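Long-range contacts in inosine-uridine preferring nucleoside hydrolase (Gardnerella vaginalis 315-A, PDB 6BA1), which binds a calcium ion and belongs to the inosine-uridine preferring nucleoside hydrolase family, whose members are built on an alpha/beta fold: residues T259-L264 against Q295-V300; A255-L260 against V302-N307; G151-M156 against A189-I194; A159-G164 against G195-L200. One frame throughout, in Å; residues are numbered along the deposited sequence.

Interaction 1: residues T259-L264 against Q295-V300; sequences TLVTTL and QVAVGV
A classic beta bulge marks the meeting of strands 261-264 and 295-300, with Val298 and Gly299 together facing Thr262 across the antiparallel pair. The Thr262 carbonyl accepts the amides of both bulge residues: Val298 N lies 2.9 Å from Thr262 O, and Gly299 N 3.2 Å from Thr262 O. Thr262 N returns a nearly straight bond to Gly299 O, and beyond the bulge Leu264 and Val296 exchange two more. The inserted residue shifts the register, so Val261 sits opposite Val300 but Thr263 opposite Ala297.

These four side chains share one face. Val261 divides its branches, CG1 resting 3.4 Å from Ala297 CB while CG2 reaches Val300 CG2 at 4.1 Å. Val198 of helix 196-199 covers the apolar patch they form. Farther along, Thr263 OG1 donates to Gln295 OE1 over 3.0 Å, coming from above the side-chain amide plane of Gln295 (64° out of it). With chi1 at 66° the Thr263 hydroxyl sits between the backbone N and the carbonyl carbon, which turns it toward the extended Gln295 chain running obliquely across it, while its methyl CG2 lies against Val261 CG1.

Leu264, on the other face with Val296, packs its CB 3.9 Å from CG2 of the bulge residue Val298. The same two residues meet Val298 and Leu264 of the second subunit, which places this part of the outermost strand 261-265 and its partner at the dimer interface. Through the irregularity the backbone stays satisfied because one carbonyl oxygen, Thr262 O, is gripped by two amides.

Interaction 2: residues A255-L260 against V302-N307; sequences AVDPTL and VPRFLN
Arg304, in the first turn of helix 302-319, reaches across to Asp257, the first residue past helix 247-256, and to Thr259 in the short 3-10 segment that comes next. Its CG stands opposite the backbone N and the chain runs straight to CD before bending at chi3 (86°), a bend that swings the guanidinium toward those two residues. From the other side Asp257 extends to meet it, CG trans to the backbone N (chi1 179°), which carries the carboxylate out toward the arginine. NH2 does the polar work. It forms a salt bridge with Asp257 at 3.0 Å from NH2 to OD2, and it donates a hydrogen bond of 2.8 Å to Thr259 OG1. The threonine oxygen stands near the guanidinium plane, at its edge, whereas OD2 approaches obliquely; carboxylate and guanidinium are only 21° apart in plane although the two side chains cross at about a right angle.

Thr259 also gives its hydroxyl proton to Asp257, with OG1 at 2.7 Å from OD1 on the syn side of that oxygen. Asp257, Thr259 and Arg304 thus close a small polar ring in which each touches the other two.

Leu260 supplies the apolar side. Its CD2 lies 3.5 Å from Arg304 NE and 4.0 Å from Phe305 CB, bridging the two neighbouring helix residues. The Phe305 ring itself leads away, to Leu250 and Ala253 of helix 247-256.

With both a carboxylate and a hydroxyl at NH2, the arginine's charge is met at the tip while leucine lines its flank, a pairing likely to fix the guanidinium's rotation and to tie the 3-10 segment to the C-terminal helix.

Interaction 3: residues G151-M156 against A189-I194; sequences GKIVLM and APVTMI
Peptide groups are the flat groups that meet between Ile153 and Pro190 and between Leu155 and Ile194, and each amide N lies off the plane of the carbonyl it bonds. Ile153 N comes from above the Pro190 carbonyl plane, 42° out of it, to bond Pro190 O at 3.1 Å. Ile194 N is tilted 31° from the plane of the Leu155 carbonyl, whose O it meets at 3.0 Å. The bonds between, from Thr192 N to Ile153 O and from Leu155 N to Thr192 O, are bent and weak. Just before Val191 the Pro190 ring puts CG 3.5 Å from Gly151 O, and Pro190 centres an inverse gamma turn.

Side chains alternate between two faces. Ile153, Leu155, Val191 and Met193 look toward helix 178-187. Leu155 reaches two partners there: a chi1 of 73° sets CG trans to the CA hydrogen, and from that position the branches lean over the neighbouring strand, CD2 to Val191 CG1 at 3.5 Å and CD1 to Met193 CG at 4.1 Å. Ile153 CD1 rests on Ala189 CB, and Phe185 of the helix touches both Leu155 and Met193. On the opposite face Val154 CG1 meets Ile194 CD1 at 3.5 Å, the two chains crossing at a slant, while Val154 CG2 and Thr192 CB lie alongside.

Parallel neighbours joined through helices 172-176 and 178-187 make a beta-alpha-beta crossover. Met156, the last residue of its segment, packs on Thr130 and Asp248, both calcium ligands, with its side chain about 6 Å from the ion. Mostly apolar, buried side chains packed on both faces thus make this strand pair part of the hydrophobic core.

Interaction 4: residues A159-G164 against G195-L200; sequences ALTIHG and GLDVTL
One carboxylate oxygen, Asp197 OD1, accepts two consecutive amides of the opposing loop, those of Leu160 and Thr161. Leu160 N lies 2.8 Å from Asp197 OD1, approaching on the syn side and 25° out of the carboxylate plane. Thr161 N, 3.1 Å from the same OD1, uses the anti lone pair with a straighter bond (161° at the hydrogen). The two donors therefore reach the oxygen from different sides, and the bend of the loop at 160-161 is held to the first turn of the helix. Thr161 OG1 comes in at about a right angle to the aspartate chain, 3.5 Å from Asp197 CB.

Other backbone groups are paired nearby. Gly195, the N-cap of helix 196-199, offers its carbonyl O to both Val198 N and Thr199 N, each at 3.0 Å. Ala159 N is bonded to Thr280 OG1, the backbone of Leu196 to Gly158, and Asp197 O to Gln201 NE2.

In this alpha/beta fold, helix 196-199 follows directly on strand 191-194, and the loop 159-164 comes after the adjacent parallel strand 152-156, so the contact joins the connections that leave the same end of two neighbouring strands.

Leu196 makes the apolar contacts. Its CB lies 4.1 Å from Ala159 CB; a chi1 of -62° turns CG away from the carbonyl carbon, sending CD1 to within 3.6 Å of His163 O and 3.7 Å of Gly164 CA. Ile162 CG2 stands by the Leu196 CB as well. His163 has its ND1 bonded to Ala168 O, and beyond the loop Thr161 and Ile162 pack on Ile266 and Leu287 of the second subunit.

In the fold
Interactions 3 and 1 lie in one mixed sheet, centres about 12 Å apart: strands 191-194 and 295-300 are neighbours, joined by backbone bonds between Met193 and both Gln295 and Ala297. Along the chain, interactions 3 and 4 alternate their segments, since each strand of interaction 3 leads on into a segment of interaction 4. Both close before interactions 1 and 2 open. Those last two share Thr259 and Leu260 and have centres about 10 Å apart; strand 295-300 then runs into helix 302-319. Lys152 NZ of interaction 3 bonds Ala255 O of interaction 2. Interactions 1 and 4 also touch the second subunit, so sheet edge and loop come together at the dimer interface.

Interaction 1: residues T259-L264 against Q295-V300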
loop_
_atom_site.group_PDB
_atom_site.type_symbol
_atom_site.label_atom_id
_atom_site.label_comp_id
_atom_site.label_asym_id
_atom_site.label_seq_id
_atom_site.Cartn_x
_atom_site.Cartn_y
_atom_site.Cartn_z
ATOM N N THR A 259 2.686 -19.485 -6.718
ATOM C CA THR A 259 1.259 -19.367 -7.035
ATOM C C THR A 259 0.335 -19.358 -5.805
ATOM O O THR A 259 -0.860 -19.122 -5.951
ATOM C CB THR A 259 0.777 -20.489 -7.982
ATOM O OG1 THR A 259 0.752 -21.737 -7.285
ATOM C CG2 THR A 259 1.669 -20.598 -9.224
ATOM N N LEU A 260 0.862 -19.626 -4.611
ATOM C CA LEU A 260 0.075 -19.481 -3.372
ATOM C C LEU A 260 -0.316 -18.038 -3.060
ATOM O O LEU A 260 -1.239 -17.805 -2.282
ATOM C CB LEU A 260 0.835 -20.063 -2.163
ATOM C CG LEU A 260 0.792 -21.582 -1.969
ATOM C CD1 LEU A 260 1.861 -22.035 -1.004
ATOM C CD2 LEU A 260 -0.577 -22.037 -1.492
ATOM N N VAL A 261 0.376 -17.080 -3.667
ATOM C CA VAL A 261 0.219 -15.665 -3.371
ATOM C C VAL A 261 -0.039 -14.878 -4.667
ATOM O O VAL A 261 0.383 -15.295 -5.747
ATOM C CB VAL A 261 1.481 -15.204 -2.596
ATOM C CG1 VAL A 261 1.936 -13.801 -2.941
ATOM C CG2 VAL A 261 1.243 -15.336 -1.101
ATOM N N THR A 262 -0.745 -13.753 -4.542
ATOM C CA THR A 262 -0.929 -12.782 -5.628
ATOM C C THR A 262 -0.137 -11.525 -5.275
ATOM O O THR A 262 -0.425 -10.868 -4.274
ATOM C CB THR A 262 -2.412 -12.416 -5.823
ATOM O OG1 THR A 262 -3.211 -13.601 -5.769
ATOM C CG2 THR A 262 -2.625 -11.732 -7.160
ATOM N N THR A 263 0.868 -11.208 -6.090
ATOM C CA THR A 263 1.785 -10.115 -5.796
ATOM C C THR A 263 1.476 -8.876 -6.610
ATOM O O THR A 263 0.823 -8.944 -7.644
ATOM C CB THR A 263 3.262 -10.485 -6.063
ATOM O OG1 THR A 263 3.476 -10.694 -7.461
ATOM C CG2 THR A 263 3.657 -11.728 -5.316
ATOM N N LEU A 264 1.997 -7.751 -6.132
ATOM C CA LEU A 264 1.873 -6.461 -6.781
ATOM C C LEU A 264 3.276 -6.007 -7.173
ATOM O O LEU A 264 4.062 -5.664 -6.294
ATOM C CB LEU A 264 1.224 -5.473 -5.801
ATOM C CG LEU A 264 1.347 -3.959 -6.036
ATOM C CD1 LEU A 264 0.852 -3.548 -7.415
ATOM C CD2 LEU A 264 0.579 -3.216 -4.962
ATOM N N GLN A 295 8.325 -7.616 -5.450
ATOM C CA GLN A 295 6.880 -7.835 -5.527
ATOM C C GLN A 295 6.317 -8.046 -4.131
ATOM O O GLN A 295 6.838 -8.859 -3.389
ATOM C CB GLN A 295 6.570 -9.062 -6.392
ATOM C CG GLN A 295 7.493 -9.233 -7.591
ATOM C CD GLN A 295 6.989 -10.266 -8.580
ATOM O OE1 GLN A 295 6.374 -11.267 -8.189
ATOM N NE2 GLN A 295 7.244 -10.027 -9.873
ATOM N N VAL A 296 5.269 -7.303 -3.770
ATOM C CA VAL A 296 4.655 -7.428 -2.447
ATOM C C VAL A 296 3.381 -8.250 -2.545
ATOM O O VAL A 296 2.574 -8.053 -3.440
ATOM C CB VAL A 296 4.335 -6.064 -1.809
ATOM C CG1 VAL A 296 3.760 -6.256 -0.409
ATOM C CG2 VAL A 296 5.588 -5.192 -1.763
ATOM N N ALA A 297 3.218 -9.163 -1.600
ATOM C CA ALA A 297 2.093 -10.070 -1.580
ATOM C C ALA A 297 0.908 -9.333 -1.020
ATOM O O ALA A 297 1.019 -8.703 0.031
ATOM C CB ALA A 297 2.410 -11.275 -0.710
ATOM N N VAL A 298 -0.213 -9.408 -1.732
ATOM C CA VAL A 298 -1.468 -8.768 -1.313
ATOM C C VAL A 298 -2.637 -9.745 -1.156
ATOM O O VAL A 298 -3.482 -9.556 -0.272
ATOM C CB VAL A 298 -1.879 -7.648 -2.285
ATOM C CG1 VAL A 298 -2.930 -6.760 -1.633
ATOM C CG2 VAL A 298 -0.665 -6.819 -2.711
ATOM N N GLY A 299 -2.706 -10.758 -2.021
ATOM C CA GLY A 299 -3.684 -11.847 -1.908
ATOM C C GLY A 299 -3.012 -13.177 -1.652
ATOM O O GLY A 299 -1.826 -13.335 -1.938
ATOM N N VAL A 300 -3.773 -14.136 -1.132
ATOM C CA VAL A 300 -3.239 -15.448 -0.757
ATOM C C VAL A 300 -4.334 -16.525 -0.738
ATOM O O VAL A 300 -5.473 -16.258 -0.352
ATOM C CB VAL A 300 -2.508 -15.377 0.612
ATOM C CG1 VAL A 300 -3.401 -14.782 1.701
ATOM C CG2 VAL A 300 -1.980 -16.743 1.040
#

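Interaction 2: residues A255-L260 against V302-N307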
loop_
_atom_site.group_PDB
_atom_site.type_symbol
_atom_site.label_atom_id
_atom_site.label_comp_id
_atom_site.label_asym_id
_atom_site.label_seq_id
_atom_site.Cartn_x
_atom_site.Cartn_y
_atom_site.Cartn_z
ATOM N N ALA A 255 8.187 -19.454 -1.491
ATOM C CA ALA A 255 9.481 -19.789 -2.073
ATOM C C ALA A 255 9.393 -21.065 -2.912
ATOM O O ALA A 255 9.923 -21.110 -4.023
ATOM C CB ALA A 255 10.547 -19.926 -0.993
ATOM N N VAL A 256 8.711 -22.087 -2.394
ATOM C CA VAL A 256 8.537 -23.347 -3.135
ATOM C C VAL A 256 7.491 -23.212 -4.242
ATOM O O VAL A 256 7.696 -23.702 -5.352
ATOM C CB VAL A 256 8.232 -24.572 -2.225
ATOM C CG1 VAL A 256 9.267 -24.674 -1.112
ATOM C CG2 VAL A 256 6.826 -24.557 -1.625
ATOM N N ASP A 257 6.385 -22.535 -3.930
ATOM C CA ASP A 257 5.260 -22.401 -4.848
ATOM C C ASP A 257 4.757 -20.952 -4.872
ATOM O O ASP A 257 3.882 -20.592 -4.082
ATOM C CB ASP A 257 4.138 -23.365 -4.431
ATOM C CG ASP A 257 2.918 -23.278 -5.329
ATOM O OD1 ASP A 257 3.062 -22.932 -6.518
ATOM O OD2 ASP A 257 1.812 -23.560 -4.836
ATOM N N PRO A 258 5.288 -20.119 -5.796
ATOM C CA PRO A 258 4.859 -18.713 -5.833
ATOM C C PRO A 258 3.389 -18.463 -6.227
ATOM O O PRO A 258 2.907 -17.347 -6.057
ATOM C CB PRO A 258 5.828 -18.073 -6.839
ATOM C CG PRO A 258 6.300 -19.192 -7.689
ATOM C CD PRO A 258 6.315 -20.405 -6.815
ATOM N N THR A 259 2.686 -19.485 -6.718
ATOM C CA THR A 259 1.259 -19.367 -7.035
ATOM C C THR A 259 0.335 -19.358 -5.805
ATOM O O THR A 259 -0.860 -19.122 -5.951
ATOM C CB THR A 259 0.777 -20.489 -7.982
ATOM O OG1 THR A 259 0.752 -21.737 -7.285
ATOM C CG2 THR A 259 1.669 -20.598 -9.224
ATOM N N LEU A 260 0.862 -19.626 -4.611
ATOM C CA LEU A 260 0.075 -19.481 -3.372
ATOM C C LEU A 260 -0.316 -18.038 -3.060
ATOM O O LEU A 260 -1.239 -17.805 -2.282
ATOM C CB LEU A 260 0.835 -20.063 -2.163
ATOM C CG LEU A 260 0.792 -21.582 -1.969
ATOM C CD1 LEU A 260 1.861 -22.035 -1.004
ATOM C CD2 LEU A 260 -0.577 -22.037 -1.492
ATOM N N VAL A 302 -5.532 -19.068 1.157
ATOM C CA VAL A 302 -5.385 -19.488 2.568
ATOM C C VAL A 302 -5.716 -20.965 2.816
ATOM O O VAL A 302 -4.967 -21.646 3.517
ATOM C CB VAL A 302 -6.200 -18.587 3.541
ATOM C CG1 VAL A 302 -6.136 -19.108 4.981
ATOM C CG2 VAL A 302 -5.707 -17.149 3.475
ATOM N N PRO A 303 -6.839 -21.467 2.259
ATOM C CA PRO A 303 -7.187 -22.880 2.483
ATOM C C PRO A 303 -6.229 -23.884 1.834
ATOM O O PRO A 303 -6.032 -24.975 2.378
ATOM C CB PRO A 303 -8.584 -23.003 1.871
ATOM C CG PRO A 303 -9.093 -21.610 1.790
ATOM C CD PRO A 303 -7.888 -20.792 1.470
ATOM N N ARG A 304 -5.660 -23.524 0.682
ATOM C CA ARG A 304 -4.662 -24.364 0.009
ATOM C C ARG A 304 -3.329 -24.327 0.742
ATOM O O ARG A 304 -2.681 -25.357 0.891
ATOM C CB ARG A 304 -4.466 -23.935 -1.447
ATOM C CG ARG A 304 -3.814 -25.006 -2.307
ATOM C CD ARG A 304 -3.622 -24.530 -3.731
ATOM N NE ARG A 304 -2.379 -23.783 -3.925
ATOM C CZ ARG A 304 -2.076 -23.093 -5.028
ATOM N NH1 ARG A 304 -2.920 -23.030 -6.056
ATOM N NH2 ARG A 304 -0.923 -22.442 -5.111
ATOM N N PHE A 305 -2.918 -23.141 1.182
ATOM C CA PHE A 305 -1.724 -22.993 2.023
ATOM C C PHE A 305 -1.853 -23.788 3.321
ATOM O O PHE A 305 -0.929 -24.494 3.697
ATOM C CB PHE A 305 -1.443 -21.523 2.340
ATOM C CG PHE A 305 -0.476 -21.325 3.472
ATOM C CD1 PHE A 305 -0.896 -20.769 4.681
ATOM C CD2 PHE A 305 0.845 -21.724 3.345
ATOM C CE1 PHE A 305 -0.009 -20.587 5.722
ATOM C CE2 PHE A 305 1.742 -21.562 4.380
ATOM C CZ PHE A 305 1.319 -20.998 5.575
ATOM N N LEU A 306 -2.993 -23.669 3.996
ATOM C CA LEU A 306 -3.251 -24.417 5.229
ATOM C C LEU A 306 -3.207 -25.938 5.011
ATOM O O LEU A 306 -2.743 -26.669 5.881
ATOM C CB LEU A 306 -4.596 -24.000 5.847
ATOM C CG LEU A 306 -5.017 -24.646 7.181
ATOM C CD1 LEU A 306 -3.975 -24.385 8.260
ATOM C CD2 LEU A 306 -6.386 -24.167 7.628
ATOM N N ASN A 307 -3.682 -26.403 3.857
ATOM C CA ASN A 307 -3.606 -27.826 3.491
ATOM C C ASN A 307 -2.173 -28.260 3.155
ATOM O O ASN A 307 -1.724 -29.321 3.584
ATOM C CB ASN A 307 -4.531 -28.126 2.306
ATOM C CG ASN A 307 -4.506 -29.587 1.907
ATOM O OD1 ASN A 307 -4.775 -30.466 2.719
ATOM N ND2 ASN A 307 -4.175 -29.850 0.651
#

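Interaction 3: residues G151-M156 against A189-I194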
loop_
_atom_site.group_PDB
_atom_site.type_symbol
_atom_site.label_atom_id
_atom_site.label_comp_id
_atom_site.label_asym_id
_atom_site.label_seq_id
_atom_site.Cartn_x
_atom_site.Cartn_y
_atom_site.Cartn_z
ATOM N N GLY A 151 19.225 -16.412 -7.099
ATOM C CA GLY A 151 17.990 -16.852 -7.739
ATOM C C GLY A 151 16.804 -16.019 -7.317
ATOM O O GLY A 151 16.222 -15.335 -8.145
ATOM N N LYS A 152 16.449 -16.100 -6.039
ATOM C CA LYS A 152 15.419 -15.246 -5.458
ATOM C C LYS A 152 15.467 -15.159 -3.933
ATOM O O LYS A 152 15.818 -16.104 -3.270
ATOM C CB LYS A 152 14.012 -15.680 -5.910
ATOM C CG LYS A 152 13.578 -17.074 -5.508
ATOM C CD LYS A 152 12.152 -17.327 -5.969
ATOM C CE LYS A 152 11.573 -18.628 -5.444
ATOM N NZ LYS A 152 10.076 -18.587 -5.494
ATOM N N ILE A 153 15.107 -13.993 -3.409
ATOM C CA ILE A 153 14.901 -13.774 -1.985
ATOM C C ILE A 153 13.395 -13.702 -1.743
ATOM O O ILE A 153 12.679 -13.130 -2.552
ATOM C CB ILE A 153 15.597 -12.479 -1.515
ATOM C CG1 ILE A 153 17.110 -12.587 -1.716
ATOM C CG2 ILE A 153 15.265 -12.185 -0.057
ATOM C CD1 ILE A 153 17.851 -11.281 -1.680
ATOM N N VAL A 154 12.915 -14.293 -0.655
ATOM C CA VAL A 154 11.484 -14.320 -0.328
ATOM C C VAL A 154 11.317 -14.154 1.176
ATOM O O VAL A 154 11.269 -15.130 1.905
ATOM C CB VAL A 154 10.798 -15.631 -0.807
ATOM C CG1 VAL A 154 9.313 -15.631 -0.462
ATOM C CG2 VAL A 154 11.004 -15.851 -2.298
ATOM N N LEU A 155 11.230 -12.912 1.636
ATOM C CA LEU A 155 11.205 -12.613 3.074
ATOM C C LEU A 155 9.808 -12.635 3.668
ATOM O O LEU A 155 8.819 -12.566 2.943
ATOM C CB LEU A 155 11.847 -11.249 3.341
ATOM C CG LEU A 155 11.049 -10.001 2.938
ATOM C CD1 LEU A 155 10.350 -9.360 4.135
ATOM C CD2 LEU A 155 11.932 -8.976 2.249
ATOM N N MET A 156 9.755 -12.742 4.993
ATOM C CA MET A 156 8.548 -12.468 5.769
ATOM C C MET A 156 8.844 -11.230 6.594
ATOM O O MET A 156 9.823 -11.185 7.336
ATOM C CB MET A 156 8.139 -13.668 6.642
ATOM C CG MET A 156 7.637 -13.363 8.060
ATOM S SD MET A 156 6.312 -12.141 8.225
ATOM C CE MET A 156 6.417 -11.766 9.985
ATOM N N ALA A 189 17.685 -6.652 -5.851
ATOM C CA ALA A 189 17.642 -8.108 -5.829
ATOM C C ALA A 189 16.206 -8.543 -6.024
ATOM O O ALA A 189 15.289 -7.803 -5.678
ATOM C CB ALA A 189 18.198 -8.644 -4.528
ATOM N N PRO A 190 15.999 -9.748 -6.597
ATOM C CA PRO A 190 14.643 -10.248 -6.832
ATOM C C PRO A 190 13.927 -10.689 -5.563
ATOM O O PRO A 190 13.772 -11.876 -5.316
ATOM C CB PRO A 190 14.845 -11.367 -7.853
ATOM C CG PRO A 190 16.218 -11.831 -7.615
ATOM C CD PRO A 190 17.016 -10.654 -7.153
ATOM N N VAL A 191 13.493 -9.716 -4.769
ATOM C CA VAL A 191 12.824 -9.942 -3.489
ATOM C C VAL A 191 11.318 -10.157 -3.701
ATOM O O VAL A 191 10.750 -9.667 -4.663
ATOM C CB VAL A 191 13.068 -8.770 -2.526
ATOM C CG1 VAL A 191 12.357 -8.988 -1.190
ATOM C CG2 VAL A 191 14.555 -8.540 -2.315
ATOM N N THR A 192 10.705 -10.925 -2.809
ATOM C CA THR A 192 9.259 -11.059 -2.705
ATOM C C THR A 192 8.898 -10.855 -1.241
ATOM O O THR A 192 9.187 -11.697 -0.410
ATOM C CB THR A 192 8.772 -12.448 -3.171
ATOM O OG1 THR A 192 9.062 -12.614 -4.561
ATOM C CG2 THR A 192 7.269 -12.623 -2.949
ATOM N N MET A 193 8.294 -9.717 -0.927
ATOM C CA MET A 193 7.883 -9.423 0.445
ATOM C C MET A 193 6.577 -10.134 0.753
ATOM O O MET A 193 5.615 -9.981 0.019
ATOM C CB MET A 193 7.718 -7.919 0.647
ATOM C CG MET A 193 7.295 -7.526 2.054
ATOM S SD MET A 193 7.127 -5.747 2.204
ATOM C CE MET A 193 5.591 -5.647 3.118
ATOM N N ILE A 194 6.556 -10.909 1.834
ATOM C CA ILE A 194 5.330 -11.526 2.332
ATOM C C ILE A 194 5.049 -10.933 3.702
ATOM O O ILE A 194 5.528 -11.426 4.720
ATOM C CB ILE A 194 5.432 -13.061 2.294
ATOM C CG1 ILE A 194 5.300 -13.502 0.840
ATOM C CG2 ILE A 194 4.334 -13.738 3.114
ATOM C CD1 ILE A 194 6.075 -14.735 0.515
#

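Interaction 4: residues A159-G164 against G195-L200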
loop_
_atom_site.group_PDB
_atom_site.type_symbol
_atom_site.label_atom_id
_atom_site.label_comp_id
_atom_site.label_asym_id
_atom_site.label_seq_id
_atom_site.Cartn_x
_atom_site.Cartn_y
_atom_site.Cartn_z
ATOM N N ALA A 159 4.551 -4.437 6.116
ATOM C CA ALA A 159 3.119 -4.314 5.849
ATOM C C ALA A 159 2.937 -3.157 4.875
ATOM O O ALA A 159 3.265 -2.022 5.214
ATOM C CB ALA A 159 2.349 -4.062 7.126
ATOM N N LEU A 160 2.458 -3.450 3.663
ATOM C CA LEU A 160 2.322 -2.428 2.626
ATOM C C LEU A 160 0.987 -1.737 2.758
ATOM O O LEU A 160 0.940 -0.551 3.067
ATOM C CB LEU A 160 2.458 -3.027 1.227
ATOM C CG LEU A 160 2.326 -2.045 0.051
ATOM C CD1 LEU A 160 3.388 -0.972 0.113
ATOM C CD2 LEU A 160 2.410 -2.773 -1.270
ATOM N N THR A 161 -0.087 -2.501 2.559
ATOM C CA THR A 161 -1.432 -1.953 2.436
ATOM C C THR A 161 -2.213 -1.937 3.750
ATOM O O THR A 161 -3.430 -1.784 3.734
ATOM C CB THR A 161 -2.266 -2.763 1.413
ATOM O OG1 THR A 161 -2.624 -4.035 1.977
ATOM C CG2 THR A 161 -1.499 -2.958 0.124
ATOM N N ILE A 162 -1.534 -2.076 4.886
ATOM C CA ILE A 162 -2.229 -2.290 6.152
ATOM C C ILE A 162 -1.397 -1.818 7.350
ATOM O O ILE A 162 -0.215 -1.486 7.206
ATOM C CB ILE A 162 -2.650 -3.787 6.249
ATOM C CG1 ILE A 162 -4.137 -3.868 6.596
ATOM C CG2 ILE A 162 -1.759 -4.625 7.188
ATOM C CD1 ILE A 162 -4.632 -5.282 6.778
ATOM N N HIS A 163 -2.023 -1.760 8.519
ATOM C CA HIS A 163 -1.314 -1.412 9.751
ATOM C C HIS A 163 -0.282 -2.472 10.117
ATOM O O HIS A 163 -0.545 -3.674 10.028
ATOM C CB HIS A 163 -2.271 -1.270 10.941
ATOM C CG HIS A 163 -3.008 0.029 10.989
ATOM N ND1 HIS A 163 -2.384 1.223 11.279
ATOM C CD2 HIS A 163 -4.320 0.324 10.820
ATOM C CE1 HIS A 163 -3.270 2.197 11.263
ATOM N NE2 HIS A 163 -4.449 1.679 10.975
ATOM N N GLY A 164 0.888 -2.019 10.554
ATOM C CA GLY A 164 1.899 -2.896 11.135
ATOM C C GLY A 164 1.455 -3.434 12.487
ATOM O O GLY A 164 0.366 -3.078 12.977
ATOM N N GLY A 195 4.278 -9.847 3.690
ATOM C CA GLY A 195 3.987 -9.064 4.882
ATOM C C GLY A 195 2.649 -9.388 5.506
ATOM O O GLY A 195 1.974 -10.333 5.099
ATOM N N LEU A 196 2.272 -8.562 6.476
ATOM C CA LEU A 196 1.077 -8.779 7.290
ATOM C C LEU A 196 -0.197 -8.804 6.457
ATOM O O LEU A 196 -1.092 -9.605 6.727
ATOM C CB LEU A 196 0.947 -7.688 8.363
ATOM C CG LEU A 196 2.064 -7.587 9.397
ATOM C CD1 LEU A 196 1.703 -6.509 10.417
ATOM C CD2 LEU A 196 2.346 -8.959 10.080
ATOM N N ASP A 197 -0.260 -7.923 5.449
ATOM C CA ASP A 197 -1.362 -7.904 4.467
ATOM C C ASP A 197 -1.760 -9.278 3.903
ATOM O O ASP A 197 -2.903 -9.466 3.478
ATOM C CB ASP A 197 -1.125 -6.895 3.313
ATOM C CG ASP A 197 0.351 -6.657 3.006
ATOM O OD1 ASP A 197 0.727 -5.466 2.893
ATOM O OD2 ASP A 197 1.125 -7.636 2.892
ATOM N N VAL A 198 -0.821 -10.217 3.903
ATOM C CA VAL A 198 -1.091 -11.606 3.543
ATOM C C VAL A 198 -1.043 -12.572 4.751
ATOM O O VAL A 198 -1.890 -13.467 4.843
ATOM C CB VAL A 198 -0.168 -12.017 2.361
ATOM C CG1 VAL A 198 0.143 -13.500 2.335
ATOM C CG2 VAL A 198 -0.793 -11.577 1.043
ATOM N N THR A 199 -0.091 -12.402 5.677
ATOM C CA THR A 199 0.084 -13.368 6.784
ATOM C C THR A 199 -1.022 -13.330 7.847
ATOM O O THR A 199 -1.282 -14.352 8.506
ATOM C CB THR A 199 1.446 -13.249 7.502
ATOM O OG1 THR A 199 1.557 -11.988 8.169
ATOM C CG2 THR A 199 2.609 -13.437 6.529
ATOM N N LEU A 200 -1.665 -12.171 8.013
ATOM C CA LEU A 200 -2.776 -12.048 8.950
ATOM C C LEU A 200 -4.077 -12.695 8.449
ATOM O O LEU A 200 -5.022 -12.844 9.224
ATOM C CB LEU A 200 -3.023 -10.581 9.311
ATOM C CG LEU A 200 -1.920 -9.916 10.144
ATOM C CD1 LEU A 200 -2.181 -8.432 10.298
ATOM C CD2 LEU A 200 -1.780 -10.567 11.513
#